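Local coordinates for Alr4995 protein (Nostoc sp., PDB 6LRH) that probably hydrolyses arginine through its arginine dihydrolase domain and, as a bifunctional enzyme, also acts as an ornithine cyclodeaminase, at residues 21-26 and 162-167. The protein carries 1 engineered substitution. Sequence-based numbering, arbitrary orientation.
Sequences INPWME and IDERFY. With ARG (arginine), chain C.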
loop_
_atom_site.group_PDB
_atom_site.type_symbol
_atom_site.label_atom_id
_atom_site.label_comp_id
_atom_site.label_asym_id
_atom_site.label_seq_id
_atom_site.Cartn_x
_atom_site.Cartn_y
_atom_site.Cartn_z
ATOM N N ILE A 21 -13.638 21.248 31.041
ATOM C CA ILE A 21 -12.750 20.321 31.732
ATOM C C ILE A 21 -13.211 18.878 31.608
ATOM O O ILE A 21 -12.753 18.020 32.344
ATOM C CB ILE A 21 -12.607 20.673 33.219
ATOM C CG1 ILE A 21 -13.929 20.499 33.957
ATOM C CG2 ILE A 21 -12.062 22.081 33.380
ATOM C CD1 ILE A 21 -13.865 20.898 35.384
ATOM N N ASN A 22 -14.125 18.619 30.681
ATOM C CA ASN A 22 -14.449 17.263 30.264
ATOM C C ASN A 22 -15.077 17.370 28.878
ATOM O O ASN A 22 -15.407 18.458 28.451
ATOM C CB ASN A 22 -15.346 16.537 31.292
ATOM C CG ASN A 22 -16.810 16.978 31.256
ATOM O OD1 ASN A 22 -17.489 16.822 30.251
ATOM N ND2 ASN A 22 -17.309 17.472 32.383
ATOM N N PRO A 23 -15.183 16.249 28.146
ATOM C CA PRO A 23 -15.579 16.322 26.737
ATOM C C PRO A 23 -17.014 16.773 26.488
ATOM O O PRO A 23 -17.294 17.261 25.419
ATOM C CB PRO A 23 -15.383 14.884 26.266
ATOM C CG PRO A 23 -14.393 14.321 27.185
ATOM C CD PRO A 23 -14.708 14.898 28.493
ATOM N N TRP A 24 -17.901 16.592 27.457
ATOM C CA TRP A 24 -19.287 17.016 27.344
ATOM C C TRP A 24 -19.404 18.519 27.297
ATOM O O TRP A 24 -20.289 19.058 26.664
ATOM C CB TRP A 24 -20.104 16.483 28.517
ATOM C CG TRP A 24 -20.116 15.023 28.589
ATOM C CD1 TRP A 24 -19.198 14.235 29.191
ATOM C CD2 TRP A 24 -21.086 14.148 28.017
ATOM N NE1 TRP A 24 -19.530 12.916 29.037
ATOM C CE2 TRP A 24 -20.688 12.834 28.318
ATOM C CE3 TRP A 24 -22.258 14.347 27.285
ATOM C CZ2 TRP A 24 -21.413 11.725 27.913
ATOM C CZ3 TRP A 24 -22.981 13.245 26.888
ATOM C CH2 TRP A 24 -22.558 11.950 27.204
ATOM N N MET A 25 -18.502 19.191 27.990
ATOM C CA MET A 25 -18.536 20.632 28.084
ATOM C C MET A 25 -18.076 21.275 26.801
ATOM O O MET A 25 -18.413 22.420 26.529
ATOM C CB MET A 25 -17.683 21.103 29.252
ATOM C CG MET A 25 -18.132 20.527 30.569
ATOM S SD MET A 25 -17.202 21.080 32.000
ATOM C CE MET A 25 -18.079 22.576 32.369
ATOM N N GLU A 26 -17.313 20.529 26.018
ATOM C CA GLU A 26 -16.720 21.038 24.788
ATOM C C GLU A 26 -17.785 21.487 23.803
ATOM O O GLU A 26 -18.613 20.704 23.375
ATOM C CB GLU A 26 -15.812 19.974 24.154
ATOM C CG GLU A 26 -14.860 20.478 23.071
ATOM C CD GLU A 26 -14.055 21.706 23.483
ATOM O OE1 GLU A 26 -14.533 22.848 23.281
ATOM O OE2 GLU A 26 -12.936 21.535 24.004
ATOM N N ILE A 162 -11.332 4.071 31.034
ATOM C CA ILE A 162 -10.570 4.203 29.783
ATOM C C ILE A 162 -11.221 5.027 28.660
ATOM O O ILE A 162 -10.614 5.238 27.622
ATOM C CB ILE A 162 -10.255 2.829 29.181
ATOM C CG1 ILE A 162 -11.534 2.047 29.006
ATOM C CG2 ILE A 162 -9.309 2.067 30.050
ATOM C CD1 ILE A 162 -11.415 0.921 28.087
ATOM N N ASP A 163 -12.453 5.470 28.863
ATOM C CA ASP A 163 -13.184 6.291 27.904
ATOM C C ASP A 163 -13.360 7.694 28.488
ATOM O O ASP A 163 -13.959 7.862 29.544
ATOM C CB ASP A 163 -14.541 5.646 27.601
ATOM C CG ASP A 163 -15.281 6.307 26.454
ATOM O OD1 ASP A 163 -16.063 5.611 25.778
ATOM O OD2 ASP A 163 -15.099 7.515 26.220
ATOM N N GLU A 164 -12.844 8.704 27.808
ATOM C CA GLU A 164 -12.849 10.048 28.369
ATOM C C GLU A 164 -14.250 10.675 28.504
ATOM O O GLU A 164 -14.426 11.694 29.163
ATOM C CB GLU A 164 -11.958 10.959 27.524
ATOM C CG GLU A 164 -11.418 12.140 28.305
ATOM C CD GLU A 164 -10.882 13.245 27.422
ATOM O OE1 GLU A 164 -10.873 13.067 26.186
ATOM O OE2 GLU A 164 -10.480 14.294 27.973
ATOM N N ARG A 165 -15.243 10.080 27.862
ATOM C CA ARG A 165 -16.609 10.550 27.998
ATOM C C ARG A 165 -17.192 10.061 29.307
ATOM O O ARG A 165 -18.168 10.601 29.802
ATOM C CB ARG A 165 -17.467 10.061 26.848
ATOM C CG ARG A 165 -17.086 10.572 25.486
ATOM C CD ARG A 165 -17.921 9.860 24.486
ATOM N NE ARG A 165 -17.758 8.422 24.633
ATOM C CZ ARG A 165 -18.503 7.524 24.014
ATOM N NH1 ARG A 165 -19.477 7.912 23.216
ATOM N NH2 ARG A 165 -18.273 6.241 24.208
ATOM N N PHE A 166 -16.574 9.021 29.856
ATOM C CA PHE A 166 -17.009 8.441 31.102
ATOM C C PHE A 166 -15.899 8.566 32.133
ATOM O O PHE A 166 -15.298 7.586 32.553
ATOM C CB PHE A 166 -17.442 6.997 30.864
ATOM C CG PHE A 166 -18.595 6.891 29.925
ATOM C CD1 PHE A 166 -19.857 7.264 30.319
ATOM C CD2 PHE A 166 -18.415 6.479 28.623
ATOM C CE1 PHE A 166 -20.913 7.203 29.451
ATOM C CE2 PHE A 166 -19.486 6.420 27.750
ATOM C CZ PHE A 166 -20.725 6.786 28.171
ATOM N N TYR A 167 -15.659 9.807 32.539
ATOM C CA TYR A 167 -14.488 10.201 33.308
ATOM C C TYR A 167 -14.648 10.061 34.839
ATOM O O TYR A 167 -13.657 10.006 35.553
ATOM C CB TYR A 167 -14.123 11.645 32.938
ATOM C CG TYR A 167 -15.226 12.610 33.236
ATOM C CD1 TYR A 167 -16.273 12.796 32.350
ATOM C CD2 TYR A 167 -15.254 13.298 34.431
ATOM C CE1 TYR A 167 -17.308 13.652 32.645
ATOM C CE2 TYR A 167 -16.284 14.155 34.736
ATOM C CZ TYR A 167 -17.303 14.331 33.845
ATOM O OH TYR A 167 -18.314 15.190 34.156
HETATM N N ARG C . -18.414 19.983 35.281
HETATM C CA ARG C . -18.234 18.943 36.287
HETATM C C ARG C . -16.848 18.374 36.193
HETATM O O ARG C . -16.256 18.298 35.128
HETATM C CB ARG C . -19.268 17.823 36.139
HETATM C CG ARG C . -19.219 16.836 37.271
HETATM C CD ARG C . -20.060 15.626 37.049
HETATM N NE ARG C . -20.098 14.807 38.250
HETATM C CZ ARG C . -20.379 13.512 38.272
HETATM N NH1 ARG C . -20.398 12.870 39.420
HETATM N NH2 ARG C . -20.648 12.866 37.155
HETATM O OXT ARG C . -16.294 17.979 37.192
#
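Asn-22 lies flat against the ring of Tyr-167 in the arginine pocket, its amide plane tilted only 18° from the ring. Followed outward, its CB rests over one face in a CH-pi contact, 3.9 Å from the ring centroid. CG, turned between the backbone N and carbonyl carbon (chi1 76°), continues over Tyr-167 CE1 at 3.6 Å. From there OD1 turns back to accept Trp-24 N at 2.8 Å, closing an Asx turn, while ND2 donates to the bound arginine O at 3.1 Å and also to Ala-258 O. The turn thus probably limits rotation of the amide, with ND2 directed at the ligand.

Beside this stack, Trp-24 NE1 gives Arg-165 O a nearly straight bond of 2.8 Å, in the indole plane and on a carbonyl lone pair. A phenylalanine in place of Trp-24 would probably leave the Arg-165 carbonyl without its indole donor. Pro-23 CG packs 3.7 Å from Glu-164 CD. Arg-165 is itself gripped side-on by Asp-163, NE and NH2 each taking one carboxylate oxygen.

Within the guanidine-modifying enzyme domain, the contact joins the loop between strand 6-9 and helix 34-48 to that between strands 155-160 and 173-175, where Trp-479 of the second subunit packs on Pro-23, meets Trp-24 edge-to-face and makes a cation-pi contact with Arg-165.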